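Local coordinates for cytokinesis protein 2 (Saccharomyces cerevisiae, PDB 4WPE) that mediates the cytoskeletal rearrangements of budding-yeast cytokinesis, forming rings with the septins and the medial actin ring, and is seen here as its dimeric, probably phospholipid-binding F-BAR domain, at residues G28-S31 with Q32-S36; N260-A264 with A265-S269; N21-N24 with I25-H29. All blocks are in the same frame, centred on the assembly; numbering follows the deposited sequence.

Contact 1: residues G28-S31 with Q32-S36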
# COMPACT_ATOMS: atom_id res chain seq x y z
N GLY A 28 -4.64 -36.07 -16.15
CA GLY A 28 -5.51 -35.30 -15.28
C GLY A 28 -4.72 -34.36 -14.40
O GLY A 28 -5.12 -33.21 -14.19
N HIS A 29 -3.59 -34.84 -13.89
CA HIS A 29 -2.76 -34.06 -12.99
C HIS A 29 -2.12 -32.84 -13.67
O HIS A 29 -2.14 -31.74 -13.12
CB HIS A 29 -1.66 -34.94 -12.38
CG HIS A 29 -0.79 -34.22 -11.40
ND1 HIS A 29 -1.31 -33.47 -10.35
CD2 HIS A 29 0.55 -34.13 -11.28
CE1 HIS A 29 -0.32 -32.96 -9.65
NE2 HIS A 29 0.83 -33.34 -10.20
N ILE A 30 -1.56 -33.06 -14.85
CA ILE A 30 -0.92 -31.98 -15.60
C ILE A 30 -1.96 -30.93 -16.01
O ILE A 30 -1.70 -29.73 -15.93
CB ILE A 30 -0.18 -32.52 -16.85
CG1 ILE A 30 1.26 -32.91 -16.50
CG2 ILE A 30 -0.15 -31.48 -17.97
CD1 ILE A 30 1.38 -34.19 -15.70
N SER A 31 -3.14 -31.40 -16.41
CA SER A 31 -4.21 -30.52 -16.85
C SER A 31 -4.74 -29.64 -15.72
O SER A 31 -5.00 -28.45 -15.92
CB SER A 31 -5.36 -31.34 -17.43
OG SER A 31 -6.57 -30.60 -17.44
N GLN A 32 -4.89 -30.22 -14.53
CA GLN A 32 -5.41 -29.46 -13.40
C GLN A 32 -4.36 -28.48 -12.90
O GLN A 32 -4.68 -27.45 -12.31
CB GLN A 32 -5.85 -30.39 -12.27
CG GLN A 32 -4.76 -30.72 -11.25
CD GLN A 32 -5.33 -31.19 -9.92
OE1 GLN A 32 -6.54 -31.35 -9.78
NE2 GLN A 32 -4.45 -31.40 -8.95
N GLY A 33 -3.09 -28.79 -13.16
CA GLY A 33 -1.99 -27.94 -12.76
C GLY A 33 -1.91 -26.71 -13.65
O GLY A 33 -1.42 -25.66 -13.24
N ILE A 34 -2.38 -26.86 -14.88
CA ILE A 34 -2.38 -25.76 -15.82
C ILE A 34 -3.45 -24.73 -15.44
O ILE A 34 -3.18 -23.52 -15.44
CB ILE A 34 -2.61 -26.26 -17.26
CG1 ILE A 34 -1.37 -27.01 -17.74
CG2 ILE A 34 -2.90 -25.11 -18.20
CD1 ILE A 34 -1.59 -27.80 -19.01
N ARG A 35 -4.64 -25.20 -15.10
CA ARG A 35 -5.72 -24.33 -14.66
C ARG A 35 -5.37 -23.69 -13.32
O ARG A 35 -5.81 -22.58 -13.01
CB ARG A 35 -7.04 -25.09 -14.53
CG ARG A 35 -7.55 -25.67 -15.84
CD ARG A 35 -8.54 -26.80 -15.58
NE ARG A 35 -9.09 -27.34 -16.82
CZ ARG A 35 -10.23 -28.02 -16.91
NH1 ARG A 35 -10.95 -28.24 -15.82
NH2 ARG A 35 -10.64 -28.47 -18.08
N SER A 36 -4.57 -24.40 -12.53
CA SER A 36 -4.16 -23.92 -11.21
C SER A 36 -3.27 -22.69 -11.32
O SER A 36 -3.13 -21.92 -10.37
CB SER A 36 -3.45 -25.04 -10.45
OG SER A 36 -2.84 -24.54 -9.27

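Contact 2: residues N260-A264 with A265-S269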
# COMPACT_ATOMS: atom_id res chain seq x y z
N ASN A 260 15.00 12.98 16.16
CA ASN A 260 15.79 12.93 17.39
C ASN A 260 17.03 13.82 17.32
O ASN A 260 17.83 13.84 18.25
CB ASN A 260 16.20 11.48 17.69
CG ASN A 260 15.04 10.62 18.18
OD1 ASN A 260 13.88 10.96 18.00
ND2 ASN A 260 15.37 9.50 18.81
N SER A 261 17.18 14.55 16.22
CA SER A 261 18.37 15.39 16.03
C SER A 261 18.20 16.78 16.64
O SER A 261 19.18 17.52 16.79
CB SER A 261 18.71 15.51 14.55
OG SER A 261 17.80 16.36 13.88
N PHE A 262 16.97 17.14 16.98
CA PHE A 262 16.71 18.47 17.52
C PHE A 262 15.65 18.44 18.61
O PHE A 262 14.87 17.49 18.73
CB PHE A 262 16.29 19.43 16.41
CG PHE A 262 14.89 19.21 15.91
CD1 PHE A 262 13.85 20.00 16.36
CD2 PHE A 262 14.61 18.22 14.98
CE1 PHE A 262 12.56 19.81 15.90
CE2 PHE A 262 13.33 18.02 14.52
CZ PHE A 262 12.30 18.82 14.98
N THR A 263 15.63 19.50 19.41
CA THR A 263 14.61 19.69 20.44
C THR A 263 13.89 21.02 20.21
O THR A 263 14.39 21.89 19.50
CB THR A 263 15.21 19.68 21.86
OG1 THR A 263 15.98 20.87 22.07
CG2 THR A 263 16.10 18.46 22.06
N ALA A 264 12.72 21.17 20.82
CA ALA A 264 11.94 22.39 20.69
C ALA A 264 12.69 23.59 21.26
O ALA A 264 12.47 24.73 20.84
CB ALA A 264 10.59 22.24 21.37
N ALA A 265 13.58 23.33 22.22
CA ALA A 265 14.38 24.38 22.83
C ALA A 265 15.34 24.99 21.82
O ALA A 265 15.68 26.17 21.90
CB ALA A 265 15.14 23.84 24.03
N ASP A 266 15.77 24.17 20.86
CA ASP A 266 16.68 24.63 19.82
C ASP A 266 15.97 25.61 18.89
O ASP A 266 16.56 26.61 18.47
CB ASP A 266 17.22 23.45 19.01
CG ASP A 266 17.97 22.45 19.86
OD1 ASP A 266 18.46 22.83 20.94
OD2 ASP A 266 18.07 21.27 19.45
N GLU A 267 14.72 25.32 18.59
CA GLU A 267 13.94 26.14 17.66
C GLU A 267 13.67 27.52 18.23
O GLU A 267 13.66 28.52 17.50
CB GLU A 267 12.63 25.45 17.31
CG GLU A 267 12.81 24.13 16.57
CD GLU A 267 13.48 24.31 15.21
OE1 GLU A 267 12.76 24.35 14.20
OE2 GLU A 267 14.73 24.40 15.16
N ILE A 268 13.45 27.58 19.53
CA ILE A 268 13.18 28.85 20.20
C ILE A 268 14.46 29.68 20.29
O ILE A 268 14.44 30.89 20.08
CB ILE A 268 12.59 28.61 21.61
CG1 ILE A 268 11.17 28.07 21.48
CG2 ILE A 268 12.59 29.90 22.42
CD1 ILE A 268 10.66 27.40 22.73
N SER A 269 15.58 29.02 20.59
CA SER A 269 16.87 29.69 20.68
C SER A 269 17.27 30.36 19.37
O SER A 269 17.63 31.54 19.35
CB SER A 269 17.96 28.70 21.09
OG SER A 269 19.22 29.09 20.56

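Contact 3: residues N21-N24 with I25-H29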
# COMPACT_ATOMS: atom_id res chain seq x y z
N ASN A 21 -4.62 -46.90 -16.74
CA ASN A 21 -5.15 -46.04 -15.69
C ASN A 21 -4.19 -44.90 -15.38
O ASN A 21 -4.59 -43.74 -15.31
CB ASN A 21 -5.42 -46.84 -14.42
CG ASN A 21 -6.36 -48.00 -14.65
OD1 ASN A 21 -7.31 -47.89 -15.43
ND2 ASN A 21 -6.11 -49.12 -13.98
N GLY A 22 -2.91 -45.25 -15.21
CA GLY A 22 -1.87 -44.28 -14.91
C GLY A 22 -1.76 -43.18 -15.94
O GLY A 22 -1.28 -42.09 -15.65
N VAL A 23 -2.22 -43.47 -17.16
CA VAL A 23 -2.24 -42.49 -18.23
C VAL A 23 -3.17 -41.33 -17.89
O VAL A 23 -2.75 -40.17 -17.86
CB VAL A 23 -2.68 -43.13 -19.57
CG1 VAL A 23 -2.85 -42.06 -20.64
CG2 VAL A 23 -1.67 -44.18 -20.01
N ASN A 24 -4.44 -41.65 -17.64
CA ASN A 24 -5.44 -40.63 -17.35
C ASN A 24 -5.18 -39.90 -16.04
O ASN A 24 -5.56 -38.74 -15.88
CB ASN A 24 -6.83 -41.27 -17.34
CG ASN A 24 -7.21 -41.84 -18.69
OD1 ASN A 24 -6.99 -41.20 -19.73
ND2 ASN A 24 -7.78 -43.04 -18.70
N ILE A 25 -4.53 -40.59 -15.10
CA ILE A 25 -4.14 -39.97 -13.84
C ILE A 25 -3.10 -38.87 -14.07
O ILE A 25 -3.22 -37.77 -13.54
CB ILE A 25 -3.59 -41.02 -12.86
CG1 ILE A 25 -4.74 -41.87 -12.30
CG2 ILE A 25 -2.85 -40.36 -11.71
CD1 ILE A 25 -4.38 -43.32 -12.11
N LEU A 26 -2.10 -39.17 -14.89
CA LEU A 26 -1.07 -38.18 -15.23
C LEU A 26 -1.62 -37.05 -16.09
O LEU A 26 -1.30 -35.88 -15.87
CB LEU A 26 0.10 -38.85 -15.95
CG LEU A 26 0.99 -39.74 -15.09
CD1 LEU A 26 2.19 -40.22 -15.89
CD2 LEU A 26 1.43 -39.01 -13.83
N LEU A 27 -2.43 -37.40 -17.08
CA LEU A 27 -3.05 -36.40 -17.95
C LEU A 27 -3.97 -35.49 -17.14
O LEU A 27 -4.06 -34.29 -17.41
CB LEU A 27 -3.82 -37.06 -19.09
CG LEU A 27 -2.96 -37.72 -20.17
CD1 LEU A 27 -3.84 -38.32 -21.26
CD2 LEU A 27 -1.99 -36.71 -20.76
N GLY A 28 -4.64 -36.07 -16.15
CA GLY A 28 -5.51 -35.30 -15.28
C GLY A 28 -4.72 -34.36 -14.40
O GLY A 28 -5.12 -33.21 -14.19
N HIS A 29 -3.59 -34.84 -13.89
CA HIS A 29 -2.76 -34.06 -12.99
C HIS A 29 -2.12 -32.84 -13.67
O HIS A 29 -2.14 -31.74 -13.12
CB HIS A 29 -1.66 -34.94 -12.38
CG HIS A 29 -0.79 -34.22 -11.40
ND1 HIS A 29 -1.31 -33.47 -10.35
CD2 HIS A 29 0.55 -34.13 -11.28
CE1 HIS A 29 -0.32 -32.96 -9.65
NE2 HIS A 29 0.83 -33.34 -10.20

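Contact 1: residues G28-S31 with Q32-S36
Gln32 N donates to the carbonyl of Gly28 at 3.0 Å from Gln32 N to Gly28 O, the ordinary alpha-helical bond, and Gly33 N does the same to His29 O at 3.1 Å. Beyond that the pattern becomes less regular. Ile30 O receives weak bonds from both Gly33 N and Ile34 N, and Ser31 O likewise from Ile34 N and Arg35 N, the last 3.4 Å long. The carbonyls of Ile30 and Ser31 thus each divide between donors three and four residues ahead, mixing 3-10 and alpha-helical bonding in this late turn of helix 21-35 of the F-BAR domain. Buried Gly33 offers its own carbonyl to Arg226 NE, a weak bond.

The side chains add little polar bonding. Gln32, its CG set between the backbone N and carbonyl carbon (chi1 90°), runs back beside the previous turn and brings NE2 to the edge of the His29 ring, 4.0 Å from ND1. Ser31 OG lies over one face of the Arg35 guanidinium. On the buried side Ile30 CG2 meets Ile34 CD1 at 4.1 Å.

Those two isoleucines face Tyr122 of helix 76-162, while His29 touches Glu223 of helix 170-259 and stacks on Phe271 of the second subunit. Ser36 OG is hydrogen-bonded to Asp74 of that subunit.

Contact 2: residues N260-A264 with A265-S269
The Phe262 ring and the Asp266 carboxylate are the flat groups here. Glu267 CG approaches the ring obliquely, 4.3 Å from Phe262 CD1, Ser261 OG lies in the ring plane at its edge, and the His258 ring meets it with the planes at about 45°. The Asp266 carboxylate is met from above: Thr263 N points at OD2 from 55° out of its plane, in a nearly straight bond of 3.0 Å between Thr263 N and Asp266 OD2. Asp266 CG stands anti to its own carbonyl carbon (chi1 -59°), which swings the carboxylate back along the chain to reach that amide.

Thr263 is the N-cap of helix 264-275, and its link with Asp266 runs both ways. While its amide gives to the aspartate side chain, its carbonyl accepts Asp266 N at 3.0 Å from Asp266 N to Thr263 O. The hydrogen bond from the N-cap amide to the carboxylate three residues on is the side-chain-to-backbone half of a capping box. Thr263 OG1 lies 3.4 Å from Asp266 OD1. In the first turn, Ala264 O then accepts Ile268 N and, weakly, Glu267 N. The small, buried Ala264 suits packing against Asn224 of the second subunit.

Phe262 suits its buried place, resting on Lys77 of the same chain and Ile227 of the second subunit, and its carbonyl is hydrogen-bonded to Gln231 there. Glu267 OE1 holds Leu78 N.

With an alanine in place of Asp266, the amide of Thr263 would probably lose its carboxylate acceptor, and the residues before the helix would be less firmly held. Chemically, an acid in the first turn can take up a backbone amide and should also interact favourably with the helix dipole, consistent with a sharp, well-defined helix start.

Contact 3: residues N21-N24 with I25-H29
Gly28 N and Asn24 O make the shortest bond of this turn, 2.8 Å apart, with the donor 39° above the carbonyl plane. The bond from Leu27 N to Val23 O, 2.9 Å, is straighter, its N-H...O angle 168°. Leu26 N to Gly22 O and Ile25 N to Asn21 O complete four successive alpha-helical bonds, the last lying in the carbonyl plane, so this is regular helix, the opening of helix 21-35 in the all-helical F-BAR domain.

Val23 and Leu27, one turn apart, lie side by side and point the same way. Val23 CG1 stands anti to the backbone N (chi1 173°), directed forward along the helix, and meets Leu27 CD1 at 3.9 Å. Their branched side chains thereby form one apolar strip. Ile25 sits on another side of the helix, where its CD1 turns back toward the Asn21 carbonyl, and Leu26 CG rests similarly against Gly22 O. Gly22 is itself buried, whereas the polar Asn21 and Asn24 suit exposed positions.

The helix lies between partners on several sides. Val23 meets Ile129 and Arg133 of helix 76-162 as well as Trp208 and Trp212 of helix 170-259, and Leu27 touches Ser126. Leu26 reaches Trp212, Tyr11 of helix 11-14, and Phe271 of the second subunit. Ile25, like Asn21, packs on Thr277 of that subunit.

Contact 3 and contact 1 are successive turns of helix 21-35, sharing Gly28 and His29, with centres about 11 Å apart. Contact 2 comes last along the chain, at the loop after helix 170-259 and the start of helix 264-275; its centre lies about 64 Å from that of contact 1 and 74 Å from that of contact 3. All three belong to the elongated helical F-BAR domain and all touch the second subunit. Within one chain the two helices are far apart, but in the dimer helix 264-275, on which contact 2 opens, reaches helix 21-35 of the other subunit a little further along, at Phe271.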